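Local structure of thiosulfate sulfurtransferase TUM1 (Saccharomyces cerevisiae, 3UTN) at residues V44-Y55 with Q111-V122. The protein transfers sulfur as a persulfide from NFS1 to UBA4 in the pathway that 2-thiolates the wobble uridine of tRNAs. Residues are numbered along the deposited sequence; the frame is centred on the assembly and turned at random.
Sequences VHRIVPVDATWY and QKDDILVVYDRV
Asp-51 CA lies over one face of the Tyr-119 ring, 3.8 Å from the centroid in a CH-pi contact. Pro-49 CB meets the edge of the same ring at CE1. Tyr-119 CG sits between its backbone N and carbonyl carbon (chi1 62°), which lays the ring back over Asp-51; Tyr-119 OH is hydrogen-bonded to Ser-76 OG. The His-45 ring has Val-44 CG1 on one face. At its edge, His-45 ND1 donates to Asp-113 OD2 at 2.7 Å, nearly in the ring plane; ring and carboxylate planes stand 62° apart. Arg-46 carries Gln-111 CG over one guanidinium face and grips Asp-114 side-on. Arg-46 NH2 donates to Gly-109 O and, in the guanidinium plane at 2.6 Å, to Asp-114 OD2; Arg-46 NE donates to Asp-114 OD1 at 2.8 Å, tilted out of that plane. Asp-114 OD2 also accepts from Gln-111 N. An asparagine in place of Asp-114 would probably weaken this grip, leaving the Arg-46 charge without its carboxylate mate. Strands 47-51 and 115-119 are parallel neighbours in the sheet of the N-terminal rhodanese domain. Val-48, Val-50, Leu-116 and Val-118 share one face; the last two pack on helix 127-136. Where strand 47-51 ends, Asp-51 OD1 accepts from Thr-53 N in an Asx turn. Thr-53 OG1 accepts from Arg-121 N at 2.6 Å. Water bridges Asp-51 OD2 and Arg-121 NE; their direct salt bridge is long, 3.4 Å. Pro-71 holds the guanidinium more strongly.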
loop_
_atom_site.group_PDB
_atom_site.type_symbol
_atom_site.label_atom_id
_atom_site.label_comp_id
_atom_site.label_asym_id
_atom_site.label_seq_id
_atom_site.Cartn_x
_atom_site.Cartn_y
_atom_site.Cartn_z
ATOM N N VAL A 44 -12.158 23.612 7.012
ATOM C CA VAL A 44 -13.360 22.979 6.473
ATOM C C VAL A 44 -13.426 21.497 6.823
ATOM O O VAL A 44 -14.428 21.026 7.367
ATOM C CB VAL A 44 -13.462 23.172 4.938
ATOM C CG1 VAL A 44 -14.701 22.483 4.377
ATOM C CG2 VAL A 44 -13.484 24.652 4.584
ATOM N N HIS A 45 -12.353 20.772 6.519
ATOM C CA HIS A 45 -12.362 19.318 6.603
ATOM C C HIS A 45 -11.745 18.806 7.855
ATOM O O HIS A 45 -10.688 19.260 8.271
ATOM C CB HIS A 45 -11.633 18.709 5.415
ATOM C CG HIS A 45 -12.064 19.264 4.082
ATOM N ND1 HIS A 45 -13.308 19.110 3.608
ATOM C CD2 HIS A 45 -11.356 19.968 3.111
ATOM C CE1 HIS A 45 -13.404 19.692 2.403
ATOM N NE2 HIS A 45 -12.204 20.214 2.096
ATOM N N ARG A 46 -12.392 17.833 8.469
ATOM C CA ARG A 46 -11.770 17.139 9.569
ATOM C C ARG A 46 -10.543 16.421 9.027
ATOM O O ARG A 46 -10.575 15.858 7.935
ATOM C CB ARG A 46 -12.745 16.150 10.170
ATOM C CG ARG A 46 -12.436 15.781 11.601
ATOM C CD ARG A 46 -13.606 15.025 12.184
ATOM N NE ARG A 46 -13.824 13.773 11.469
ATOM C CZ ARG A 46 -14.621 12.796 11.886
ATOM N NH1 ARG A 46 -15.296 12.917 13.022
ATOM N NH2 ARG A 46 -14.743 11.697 11.159
ATOM N N ILE A 47 -9.447 16.480 9.767
ATOM C CA ILE A 47 -8.265 15.751 9.359
ATOM C C ILE A 47 -8.096 14.582 10.291
ATOM O O ILE A 47 -7.896 14.734 11.497
ATOM C CB ILE A 47 -7.006 16.616 9.312
ATOM C CG1 ILE A 47 -7.168 17.672 8.222
ATOM C CG2 ILE A 47 -5.787 15.745 9.033
ATOM C CD1 ILE A 47 -6.123 18.749 8.278
ATOM N N VAL A 48 -8.221 13.408 9.711
ATOM C CA VAL A 48 -8.194 12.203 10.482
ATOM C C VAL A 48 -6.964 11.469 10.031
ATOM O O VAL A 48 -6.941 10.905 8.940
ATOM C CB VAL A 48 -9.455 11.356 10.261
ATOM C CG1 VAL A 48 -9.357 10.064 11.055
ATOM C CG2 VAL A 48 -10.687 12.145 10.661
ATOM N N PRO A 49 -5.909 11.531 10.850
ATOM C CA PRO A 49 -4.767 10.708 10.568
ATOM C C PRO A 49 -5.229 9.288 10.724
ATOM O O PRO A 49 -6.109 8.996 11.527
ATOM C CB PRO A 49 -3.783 11.078 11.669
ATOM C CG PRO A 49 -4.212 12.426 12.116
ATOM C CD PRO A 49 -5.701 12.356 12.048
ATOM N N VAL A 50 -4.678 8.419 9.907
ATOM C CA VAL A 50 -5.123 7.063 9.887
ATOM C C VAL A 50 -3.874 6.259 10.080
ATOM O O VAL A 50 -3.022 6.201 9.212
ATOM C CB VAL A 50 -5.792 6.717 8.555
ATOM C CG1 VAL A 50 -6.228 5.263 8.551
ATOM C CG2 VAL A 50 -6.986 7.624 8.321
ATOM N N ASP A 51 -3.765 5.668 11.254
ATOM C CA ASP A 51 -2.700 4.752 11.525
ATOM C C ASP A 51 -3.096 3.426 10.901
ATOM O O ASP A 51 -4.037 2.766 11.339
ATOM C CB ASP A 51 -2.494 4.624 13.024
ATOM C CG ASP A 51 -1.351 3.714 13.373
ATOM O OD1 ASP A 51 -0.692 3.197 12.449
ATOM O OD2 ASP A 51 -1.116 3.514 14.574
ATOM N N ALA A 52 -2.373 3.059 9.855
ATOM C CA ALA A 52 -2.633 1.827 9.144
ATOM C C ALA A 52 -1.556 0.832 9.489
ATOM O O ALA A 52 -1.323 -0.134 8.762
ATOM C CB ALA A 52 -2.659 2.085 7.658
ATOM N N THR A 53 -0.904 1.069 10.615
ATOM C CA THR A 53 0.198 0.237 11.020
ATOM C C THR A 53 -0.235 -1.198 10.982
ATOM O O THR A 53 -1.287 -1.581 11.490
ATOM C CB THR A 53 0.717 0.593 12.407
ATOM O OG1 THR A 53 1.270 1.903 12.358
ATOM C CG2 THR A 53 1.800 -0.368 12.824
ATOM N N TRP A 54 0.585 -1.975 10.315
ATOM C CA TRP A 54 0.371 -3.376 10.233
ATOM C C TRP A 54 1.746 -3.934 10.217
ATOM O O TRP A 54 2.634 -3.400 9.561
ATOM C CB TRP A 54 -0.388 -3.702 8.967
ATOM C CG TRP A 54 -0.566 -5.171 8.781
ATOM C CD1 TRP A 54 -1.626 -5.959 9.204
ATOM C CD2 TRP A 54 0.360 -6.084 8.129
ATOM N NE1 TRP A 54 -1.424 -7.265 8.858
ATOM C CE2 TRP A 54 -0.249 -7.410 8.211
ATOM C CE3 TRP A 54 1.592 -5.942 7.498
ATOM C CZ2 TRP A 54 0.364 -8.533 7.683
ATOM C CZ3 TRP A 54 2.197 -7.082 6.967
ATOM C CH2 TRP A 54 1.595 -8.346 7.056
ATOM N N TYR A 55 1.931 -5.010 10.960
ATOM C CA TYR A 55 3.240 -5.584 11.126
ATOM C C TYR A 55 3.268 -6.968 10.550
ATOM O O TYR A 55 2.258 -7.653 10.539
ATOM C CB TYR A 55 3.565 -5.672 12.602
ATOM C CG TYR A 55 3.673 -4.340 13.275
ATOM C CD1 TYR A 55 4.518 -3.355 12.774
ATOM C CD2 TYR A 55 2.963 -4.074 14.433
ATOM C CE1 TYR A 55 4.642 -2.134 13.407
ATOM C CE2 TYR A 55 3.081 -2.859 15.075
ATOM C CZ TYR A 55 3.924 -1.898 14.557
ATOM O OH TYR A 55 4.038 -0.696 15.179
ATOM N N GLN A 111 -15.708 10.251 8.217
ATOM C CA GLN A 111 -16.722 10.898 7.410
ATOM C C GLN A 111 -16.148 11.008 6.018
ATOM O O GLN A 111 -14.931 11.074 5.850
ATOM C CB GLN A 111 -17.066 12.284 7.955
ATOM C CG GLN A 111 -17.587 12.307 9.389
ATOM C CD GLN A 111 -19.024 11.823 9.525
ATOM O OE1 GLN A 111 -19.656 11.403 8.550
ATOM N NE2 GLN A 111 -19.549 11.885 10.745
ATOM N N LYS A 112 -17.018 11.024 5.020
ATOM C CA LYS A 112 -16.581 11.183 3.644
ATOM C C LYS A 112 -15.685 12.403 3.489
ATOM O O LYS A 112 -14.725 12.371 2.736
ATOM C CB LYS A 112 -17.782 11.304 2.709
ATOM C CG LYS A 112 -17.423 11.246 1.231
ATOM C CD LYS A 112 -16.811 9.901 0.853
ATOM C CE LYS A 112 -17.721 8.741 1.213
ATOM N NZ LYS A 112 -19.018 8.845 0.495
ATOM N N ASP A 113 -16.002 13.468 4.215
ATOM C CA ASP A 113 -15.294 14.728 4.055
ATOM C C ASP A 113 -13.943 14.748 4.751
ATOM O O ASP A 113 -13.166 15.678 4.566
ATOM C CB ASP A 113 -16.136 15.899 4.553
ATOM C CG ASP A 113 -15.588 17.228 4.095
ATOM O OD1 ASP A 113 -15.324 17.360 2.879
ATOM O OD2 ASP A 113 -15.404 18.131 4.941
ATOM N N ASP A 114 -13.674 13.729 5.561
ATOM C CA ASP A 114 -12.425 13.671 6.297
ATOM C C ASP A 114 -11.254 13.704 5.359
ATOM O O ASP A 114 -11.234 13.021 4.345
ATOM C CB ASP A 114 -12.328 12.396 7.118
ATOM C CG ASP A 114 -13.230 12.411 8.310
ATOM O OD1 ASP A 114 -13.691 13.497 8.706
ATOM O OD2 ASP A 114 -13.459 11.328 8.871
ATOM N N ILE A 115 -10.272 14.517 5.699
ATOM C CA ILE A 115 -8.976 14.363 5.090
ATOM C C ILE A 115 -8.324 13.231 5.869
ATOM O O ILE A 115 -8.060 13.353 7.064
ATOM C CB ILE A 115 -8.140 15.634 5.200
ATOM C CG1 ILE A 115 -8.766 16.755 4.372
ATOM C CG2 ILE A 115 -6.722 15.349 4.750
ATOM C CD1 ILE A 115 -8.118 18.105 4.579
ATOM N N LEU A 116 -8.112 12.115 5.198
ATOM C CA LEU A 116 -7.485 10.999 5.849
ATOM C C LEU A 116 -6.020 11.090 5.577
ATOM O O LEU A 116 -5.589 11.233 4.441
ATOM C CB LEU A 116 -8.055 9.674 5.366
ATOM C CG LEU A 116 -9.552 9.541 5.642
ATOM C CD1 LEU A 116 -10.059 8.234 5.067
ATOM C CD2 LEU A 116 -9.872 9.637 7.125
ATOM N N VAL A 117 -5.248 11.069 6.639
ATOM C CA VAL A 117 -3.828 11.109 6.471
ATOM C C VAL A 117 -3.302 9.813 7.015
ATOM O O VAL A 117 -3.245 9.590 8.216
ATOM C CB VAL A 117 -3.185 12.326 7.131
ATOM C CG1 VAL A 117 -1.684 12.259 6.923
ATOM C CG2 VAL A 117 -3.761 13.608 6.534
ATOM N N VAL A 118 -2.923 8.951 6.097
ATOM C CA VAL A 118 -2.587 7.616 6.459
ATOM C C VAL A 118 -1.128 7.571 6.799
ATOM O O VAL A 118 -0.301 8.197 6.153
ATOM C CB VAL A 118 -2.865 6.651 5.316
ATOM C CG1 VAL A 118 -2.562 5.240 5.771
ATOM C CG2 VAL A 118 -4.316 6.777 4.895
ATOM N N TYR A 119 -0.821 6.816 7.829
ATOM C CA TYR A 119 0.548 6.579 8.151
ATOM C C TYR A 119 0.603 5.211 8.756
ATOM O O TYR A 119 -0.423 4.585 9.010
ATOM C CB TYR A 119 1.050 7.634 9.126
ATOM C CG TYR A 119 0.351 7.655 10.457
ATOM C CD1 TYR A 119 -0.884 8.284 10.616
ATOM C CD2 TYR A 119 0.928 7.051 11.561
ATOM C CE1 TYR A 119 -1.514 8.307 11.846
ATOM C CE2 TYR A 119 0.316 7.080 12.792
ATOM C CZ TYR A 119 -0.899 7.707 12.928
ATOM O OH TYR A 119 -1.490 7.721 14.154
ATOM N N ASP A 120 1.811 4.739 8.963
ATOM C CA ASP A 120 1.991 3.535 9.720
ATOM C C ASP A 120 3.269 3.704 10.498
ATOM O O ASP A 120 4.033 4.638 10.243
ATOM C CB ASP A 120 1.996 2.307 8.805
ATOM C CG ASP A 120 3.116 2.320 7.800
ATOM O OD1 ASP A 120 4.176 2.919 8.062
ATOM O OD2 ASP A 120 2.944 1.699 6.741
ATOM N N ARG A 121 3.502 2.817 11.449
ATOM C CA ARG A 121 4.657 2.955 12.310
ATOM C C ARG A 121 5.902 2.386 11.685
ATOM O O ARG A 121 7.001 2.631 12.163
ATOM C CB ARG A 121 4.389 2.294 13.647
ATOM C CG ARG A 121 3.257 2.975 14.361
ATOM C CD ARG A 121 2.904 2.284 15.652
ATOM N NE ARG A 121 1.769 2.969 16.244
ATOM C CZ ARG A 121 1.850 4.125 16.891
ATOM N NH1 ARG A 121 3.019 4.725 17.042
ATOM N NH2 ARG A 121 0.758 4.680 17.387
ATOM N N VAL A 122 5.728 1.622 10.618
ATOM C CA VAL A 122 6.861 0.960 9.993
ATOM C C VAL A 122 7.573 1.928 9.071
ATOM O O VAL A 122 8.795 2.068 9.122
ATOM C CB VAL A 122 6.426 -0.302 9.234
ATOM C CG1 VAL A 122 7.609 -0.931 8.506
ATOM C CG2 VAL A 122 5.815 -1.289 10.207
HETATM O O HOH W 1 -14.722 17.340 7.498
HETATM O O HOH W 2 -0.073 1.268 15.291
#